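PDB 3K2G: resiniferatoxin-binding, phosphotriesterase-related protein from Rhodobacter sphaeroides 2.4.1, which binds two zinc ions in a TIM-barrel fold of the phosphotriesterase family and probably acts as a metal-dependent hydrolase, perhaps on phosphoric diesters. Local coordinates for residues Met33-Gln38 with His303-Lys308; Leu216-Leu221 with Pro246-Thr251. All coordinates share one frame; numbering follows the deposited sequence.

Contact 1 of 2, residues Met33-Gln38 with His303-Lys308; sequences MHEHLQ and HDVFVK. With ZN (zinc ion), chain I; DTV ((2S,3S)-1,4-dimercaptobutane-2,3-diol), chain K.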
loop_
_atom_site.group_PDB
_atom_site.type_symbol
_atom_site.label_atom_id
_atom_site.label_comp_id
_atom_site.label_asym_id
_atom_site.label_seq_id
_atom_site.Cartn_x
_atom_site.Cartn_y
_atom_site.Cartn_z
HETATM N N MSE B 33 -22.423 14.408 -17.647
HETATM C CA MSE B 33 -22.032 13.684 -18.849
HETATM C C MSE B 33 -22.680 12.329 -19.098
HETATM O O MSE B 33 -22.615 11.808 -20.214
HETATM C CB MSE B 33 -20.515 13.478 -18.853
HETATM C CG MSE B 33 -19.704 14.719 -19.217
HETATM SE SE MSE B 33 -20.039 15.391 -20.959
HETATM C CE MSE B 33 -19.764 13.749 -21.929
ATOM N N HIS B 34 -23.309 11.752 -18.086
ATOM C CA HIS B 34 -23.878 10.432 -18.289
ATOM C C HIS B 34 -25.083 10.140 -17.406
ATOM O O HIS B 34 -24.940 9.721 -16.256
ATOM C CB HIS B 34 -22.768 9.402 -18.057
ATOM C CG HIS B 34 -23.132 8.007 -18.450
ATOM N ND1 HIS B 34 -22.344 7.249 -19.287
ATOM C CD2 HIS B 34 -24.169 7.216 -18.086
ATOM C CE1 HIS B 34 -22.878 6.048 -19.423
ATOM N NE2 HIS B 34 -23.984 6.002 -18.704
ATOM N N GLU B 35 -26.269 10.349 -17.963
ATOM C CA GLU B 35 -27.514 10.108 -17.235
ATOM C C GLU B 35 -28.572 9.552 -18.177
ATOM O O GLU B 35 -28.582 9.869 -19.368
ATOM C CB GLU B 35 -28.059 11.410 -16.646
ATOM C CG GLU B 35 -27.096 12.202 -15.786
ATOM C CD GLU B 35 -26.699 11.475 -14.511
ATOM O OE1 GLU B 35 -27.506 10.670 -14.001
ATOM O OE2 GLU B 35 -25.579 11.725 -14.013
ATOM N N HIS B 36 -29.461 8.717 -17.648
ATOM C CA HIS B 36 -30.543 8.183 -18.458
ATOM C C HIS B 36 -31.797 8.853 -17.925
ATOM O O HIS B 36 -32.063 8.808 -16.722
ATOM C CB HIS B 36 -30.632 6.669 -18.304
ATOM C CG HIS B 36 -29.416 5.952 -18.791
ATOM N ND1 HIS B 36 -29.191 5.692 -20.124
ATOM C CD2 HIS B 36 -28.326 5.500 -18.127
ATOM C CE1 HIS B 36 -28.013 5.112 -20.263
ATOM N NE2 HIS B 36 -27.469 4.986 -19.066
ATOM N N LEU B 37 -32.552 9.493 -18.817
ATOM C CA LEU B 37 -33.768 10.189 -18.418
ATOM C C LEU B 37 -34.987 9.291 -18.551
ATOM O O LEU B 37 -35.973 9.455 -17.836
ATOM C CB LEU B 37 -33.927 11.456 -19.255
ATOM C CG LEU B 37 -32.690 12.350 -19.121
ATOM C CD1 LEU B 37 -32.892 13.646 -19.882
ATOM C CD2 LEU B 37 -32.426 12.629 -17.649
ATOM N N GLN B 38 -34.888 8.343 -19.474
ATOM C CA GLN B 38 -35.925 7.354 -19.753
ATOM C C GLN B 38 -35.172 6.161 -20.337
ATOM O O GLN B 38 -34.238 6.348 -21.108
ATOM C CB GLN B 38 -36.907 7.875 -20.810
ATOM C CG GLN B 38 -37.821 9.011 -20.377
ATOM C CD GLN B 38 -38.861 8.567 -19.367
ATOM O OE1 GLN B 38 -38.611 8.559 -18.161
ATOM N NE2 GLN B 38 -40.029 8.176 -19.858
ATOM N N HIS B 303 -23.931 10.328 -12.407
ATOM C CA HIS B 303 -24.553 9.290 -11.567
ATOM C C HIS B 303 -24.953 8.016 -12.309
ATOM O O HIS B 303 -25.098 6.951 -11.700
ATOM C CB HIS B 303 -25.849 9.773 -10.891
ATOM C CG HIS B 303 -25.814 11.177 -10.374
ATOM N ND1 HIS B 303 -25.901 12.277 -11.200
ATOM C CD2 HIS B 303 -25.805 11.658 -9.108
ATOM C CE1 HIS B 303 -25.951 13.374 -10.467
ATOM N NE2 HIS B 303 -25.895 13.027 -9.193
ATOM N N ASP B 304 -25.155 8.124 -13.615
ATOM C CA ASP B 304 -25.617 6.992 -14.408
ATOM C C ASP B 304 -26.956 6.491 -13.853
ATOM O O ASP B 304 -27.163 5.290 -13.655
ATOM C CB ASP B 304 -24.610 5.837 -14.426
ATOM C CG ASP B 304 -25.002 4.752 -15.422
ATOM O OD1 ASP B 304 -25.737 5.079 -16.377
ATOM O OD2 ASP B 304 -24.576 3.586 -15.273
ATOM N N VAL B 305 -27.852 7.426 -13.571
ATOM C CA VAL B 305 -29.185 7.068 -13.100
ATOM C C VAL B 305 -29.752 6.177 -14.202
ATOM O O VAL B 305 -29.825 6.598 -15.359
ATOM C CB VAL B 305 -30.080 8.310 -12.961
ATOM C CG1 VAL B 305 -31.529 7.888 -12.779
ATOM C CG2 VAL B 305 -29.615 9.156 -11.783
ATOM N N PHE B 306 -30.134 4.947 -13.862
ATOM C CA PHE B 306 -30.666 4.041 -14.870
ATOM C C PHE B 306 -31.776 3.120 -14.375
ATOM O O PHE B 306 -32.224 2.249 -15.109
ATOM C CB PHE B 306 -29.526 3.219 -15.500
ATOM C CG PHE B 306 -29.056 2.071 -14.659
ATOM C CD1 PHE B 306 -29.386 0.760 -15.004
ATOM C CD2 PHE B 306 -28.271 2.290 -13.536
ATOM C CE1 PHE B 306 -28.943 -0.313 -14.236
ATOM C CE2 PHE B 306 -27.823 1.225 -12.756
ATOM C CZ PHE B 306 -28.159 -0.080 -13.110
ATOM N N VAL B 307 -32.203 3.313 -13.129
ATOM C CA VAL B 307 -33.295 2.532 -12.537
ATOM C C VAL B 307 -34.074 3.447 -11.598
ATOM O O VAL B 307 -33.523 4.408 -11.065
ATOM C CB VAL B 307 -32.789 1.306 -11.734
ATOM C CG1 VAL B 307 -32.160 0.276 -12.679
ATOM C CG2 VAL B 307 -31.787 1.744 -10.680
ATOM N N LYS B 308 -35.355 3.149 -11.400
ATOM C CA LYS B 308 -36.210 3.961 -10.542
ATOM C C LYS B 308 -35.658 4.244 -9.147
ATOM O O LYS B 308 -35.773 5.369 -8.652
ATOM C CB LYS B 308 -37.593 3.315 -10.383
ATOM C CG LYS B 308 -38.448 3.291 -11.643
ATOM C CD LYS B 308 -39.914 3.057 -11.286
ATOM C CE LYS B 308 -40.812 3.018 -12.528
ATOM N NZ LYS B 308 -40.558 1.806 -13.357
HETATM ZN ZN ZN I . -25.465 4.330 -18.554
HETATM S S1 DTV K . -24.604 -3.984 -17.269
HETATM C C1 DTV K . -25.626 -2.738 -18.197
HETATM C C2 DTV K . -27.040 -2.572 -17.640
HETATM O O2 DTV K . -26.933 -2.124 -16.297
HETATM C C3 DTV K . -27.829 -1.539 -18.464
HETATM O O3 DTV K . -27.191 -0.286 -18.381
HETATM C C4 DTV K . -29.265 -1.369 -17.967
HETATM S S4 DTV K . -30.431 -1.072 -19.322
HETATM O O HOH W 1 -24.785 2.549 -18.087
#
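Segments 33-38 and 303-308 run in roughly the same direction, 30° apart, and are tied by a backbone bond from H36 N to V305 O (3.1 Å) and a weak one from D304 N to H34 O. Bent at chi2, the E35 side chain folds its carboxylate against the backbone of 303-305. There E35 OE2 accepts two bonds, a nearly straight one from H303 N on its syn side (2.7 Å) and one from H303 ND1 (2.9 Å), which arrives from above the carboxylate plane although OE2 lies in the imidazole plane; S302 OG is a further partner. E35 OE1 accepts from V305 N at 3.3 Å. The 33-38 segment also carries the HxH motif (H34 and H36) of the phosphotriesterase family, just past the C-terminal end of barrel strand 31-32. H34 NE2 and H36 NE2 each bind the zinc ion at 2.2 Å and D304 OD1 at 2.3 Å; E177, which also binds the second zinc ion, and a water complete the site. The D304 carboxylate stands almost perpendicular to the H34 ring (85°), and its OD2 accepts a bond from the zinc-bound water. T107 OG1 holds H36 ND1, a second-shell bond that should fix the ring's rotation. F306 CE1 approaches O2 of the bound dimercaptobutanediol (3.4 Å).

Contact 2 of 2, residues Leu216-Leu221 with Pro246-Thr251; sequences LAHRVL and PVYQAT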
loop_
_atom_site.group_PDB
_atom_site.type_symbol
_atom_site.label_atom_id
_atom_site.label_comp_id
_atom_site.label_asym_id
_atom_site.label_seq_id
_atom_site.Cartn_x
_atom_site.Cartn_y
_atom_site.Cartn_z
ATOM N N LEU B 216 -10.701 -4.102 -19.438
ATOM C CA LEU B 216 -10.659 -4.178 -20.901
ATOM C C LEU B 216 -10.458 -2.832 -21.602
ATOM O O LEU B 216 -10.442 -2.767 -22.833
ATOM C CB LEU B 216 -11.956 -4.814 -21.424
ATOM C CG LEU B 216 -12.280 -6.253 -21.003
ATOM C CD1 LEU B 216 -13.657 -6.651 -21.528
ATOM C CD2 LEU B 216 -11.219 -7.194 -21.542
ATOM N N ALA B 217 -10.303 -1.765 -20.825
ATOM C CA ALA B 217 -10.146 -0.420 -21.380
ATOM C C ALA B 217 -9.027 -0.237 -22.408
ATOM O O ALA B 217 -9.236 0.407 -23.440
ATOM C CB ALA B 217 -9.980 0.590 -20.250
ATOM N N HIS B 218 -7.843 -0.783 -22.141
ATOM C CA HIS B 218 -6.748 -0.630 -23.092
ATOM C C HIS B 218 -7.043 -1.357 -24.404
ATOM O O HIS B 218 -6.661 -0.888 -25.473
ATOM C CB HIS B 218 -5.425 -1.107 -22.484
ATOM C CG HIS B 218 -4.750 -0.078 -21.626
ATOM N ND1 HIS B 218 -4.222 1.088 -22.137
ATOM C CD2 HIS B 218 -4.544 -0.025 -20.288
ATOM C CE1 HIS B 218 -3.723 1.814 -21.153
ATOM N NE2 HIS B 218 -3.907 1.160 -20.019
ATOM N N ARG B 219 -7.728 -2.495 -24.330
ATOM C CA ARG B 219 -8.075 -3.227 -25.547
ATOM C C ARG B 219 -9.110 -2.409 -26.324
ATOM O O ARG B 219 -9.110 -2.392 -27.559
ATOM C CB ARG B 219 -8.653 -4.607 -25.211
ATOM C CG ARG B 219 -9.148 -5.362 -26.442
ATOM C CD ARG B 219 -9.758 -6.719 -26.110
ATOM N NE ARG B 219 -10.305 -7.362 -27.306
ATOM C CZ ARG B 219 -10.998 -8.498 -27.302
ATOM N NH1 ARG B 219 -11.235 -9.131 -26.160
ATOM N NH2 ARG B 219 -11.458 -8.999 -28.442
ATOM N N VAL B 220 -9.994 -1.737 -25.588
ATOM C CA VAL B 220 -11.027 -0.898 -26.194
ATOM C C VAL B 220 -10.366 0.254 -26.935
ATOM O O VAL B 220 -10.698 0.522 -28.087
ATOM C CB VAL B 220 -12.006 -0.302 -25.131
ATOM C CG1 VAL B 220 -12.727 0.922 -25.697
ATOM C CG2 VAL B 220 -13.037 -1.346 -24.721
ATOM N N LEU B 221 -9.429 0.933 -26.273
ATOM C CA LEU B 221 -8.736 2.057 -26.901
ATOM C C LEU B 221 -7.880 1.600 -28.079
ATOM O O LEU B 221 -7.732 2.329 -29.063
ATOM C CB LEU B 221 -7.870 2.805 -25.882
ATOM C CG LEU B 221 -8.631 3.554 -24.781
ATOM C CD1 LEU B 221 -7.645 4.363 -23.933
ATOM C CD2 LEU B 221 -9.682 4.481 -25.399
ATOM N N PRO B 246 -4.650 2.454 -9.786
ATOM C CA PRO B 246 -4.144 3.732 -10.307
ATOM C C PRO B 246 -3.292 3.667 -11.576
ATOM O O PRO B 246 -3.336 4.581 -12.404
ATOM C CB PRO B 246 -3.389 4.321 -9.114
ATOM C CG PRO B 246 -2.954 3.108 -8.348
ATOM C CD PRO B 246 -4.181 2.231 -8.408
ATOM N N VAL B 247 -2.508 2.605 -11.728
ATOM C CA VAL B 247 -1.682 2.470 -12.921
ATOM C C VAL B 247 -2.605 2.334 -14.135
ATOM O O VAL B 247 -2.448 3.030 -15.136
ATOM C CB VAL B 247 -0.746 1.242 -12.813
ATOM C CG1 VAL B 247 -0.064 0.971 -14.156
ATOM C CG2 VAL B 247 0.299 1.495 -11.731
ATOM N N TYR B 248 -3.574 1.434 -14.028
ATOM C CA TYR B 248 -4.547 1.205 -15.088
ATOM C C TYR B 248 -5.238 2.516 -15.459
ATOM O O TYR B 248 -5.224 2.928 -16.616
ATOM C CB TYR B 248 -5.581 0.187 -14.605
ATOM C CG TYR B 248 -6.767 -0.049 -15.518
ATOM C CD1 TYR B 248 -6.623 -0.729 -16.729
ATOM C CD2 TYR B 248 -8.053 0.324 -15.120
ATOM C CE1 TYR B 248 -7.732 -1.044 -17.513
ATOM C CE2 TYR B 248 -9.171 0.013 -15.900
ATOM C CZ TYR B 248 -9.002 -0.674 -17.093
ATOM O OH TYR B 248 -10.104 -1.009 -17.849
ATOM N N GLN B 249 -5.824 3.189 -14.473
ATOM C CA GLN B 249 -6.528 4.435 -14.752
ATOM C C GLN B 249 -5.646 5.540 -15.319
ATOM O O GLN B 249 -6.036 6.210 -16.277
ATOM C CB GLN B 249 -7.245 4.943 -13.498
ATOM C CG GLN B 249 -8.250 3.940 -12.937
ATOM C CD GLN B 249 -9.281 4.573 -12.017
ATOM O OE1 GLN B 249 -8.962 5.457 -11.227
ATOM N NE2 GLN B 249 -10.530 4.100 -12.107
ATOM N N ALA B 250 -4.466 5.733 -14.736
ATOM C CA ALA B 250 -3.563 6.781 -15.201
ATOM C C ALA B 250 -3.053 6.525 -16.617
ATOM O O ALA B 250 -2.950 7.452 -17.421
ATOM C CB ALA B 250 -2.376 6.930 -14.229
ATOM N N THR B 251 -2.742 5.272 -16.931
ATOM C CA THR B 251 -2.232 4.959 -18.260
ATOM C C THR B 251 -3.290 5.160 -19.338
ATOM O O THR B 251 -2.968 5.442 -20.495
ATOM C CB THR B 251 -1.672 3.526 -18.322
ATOM O OG1 THR B 251 -2.655 2.600 -17.853
ATOM C CG2 THR B 251 -0.411 3.424 -17.470
#
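Two successive outer helices of the TIM barrel, 217-226 and 246-255, pack side by side here, with strand 234-236 between them in the chain. Their short segments run nearly parallel, 18° apart, with axes 11.2 Å from each other, a gap bridged largely by side chains of H218, Y248 and T251. H218 reaches across with its imidazole, and H218 NE2 donates to T251 OG1 (2.9 Å, 155°). The hydroxyl oxygen lies almost in the ring plane, so the N-H meets it at the ring edge. The two side chains cross at about a right angle. The T251 hydroxyl sits between its own backbone N and carbonyl carbon, close to the helix carbonyls V247 O and Y248 O, either of which could take its proton while the oxygen receives the H218 bond.

Y248 comes from the other direction, its ring sliding past the H218 side chain with Y248 CD1 4.2 Å from H218 CD2. With CG anti to the backbone N (chi1 173°), the phenol spans the gap to the start of helix 217-226. There A217 N appears to donate to Y248 OH (3.1 Å), a bond that stays somewhat doubtful because that oxygen sits too close to a neighbour in the model. A217 CB also packs against the ring, 3.5 Å from Y248 CZ. As is usual in this fold, the inner side of the helix pair rests on the parallel barrel sheet: A217, V220 and L221 touch L236 of strand 234-236, while Q249 reaches L259 and F261 of strand 258-261. R215 forms a cation-pi interaction with Y248. On the outer side the contact meets a second subunit, where H218 packs on Q254 and T251 on Y295 of that neighbouring chain.

The two contacts lie in different layers of one TIM barrel. Contact 1 joins loops that carry three ligands of one zinc ion, whereas contact 2 joins two helices on the outside of the barrel and borders a neighbouring subunit. Their centres are 24 Å apart and their nearest atoms about 13 Å, without touching; along the chain, contact 2 is nested inside the loop closed by contact 1. Strands 206-208 and 234-236 precede the helices of contact 2, and the loops following them supply H209 and H238 to the second zinc ion. The side chain of L216 lies about 9 Å from that of H209, and the side chain of Y248 about 9 Å from that of H238, while the side chain of D304 in contact 1 is about 3 Å from that of H238.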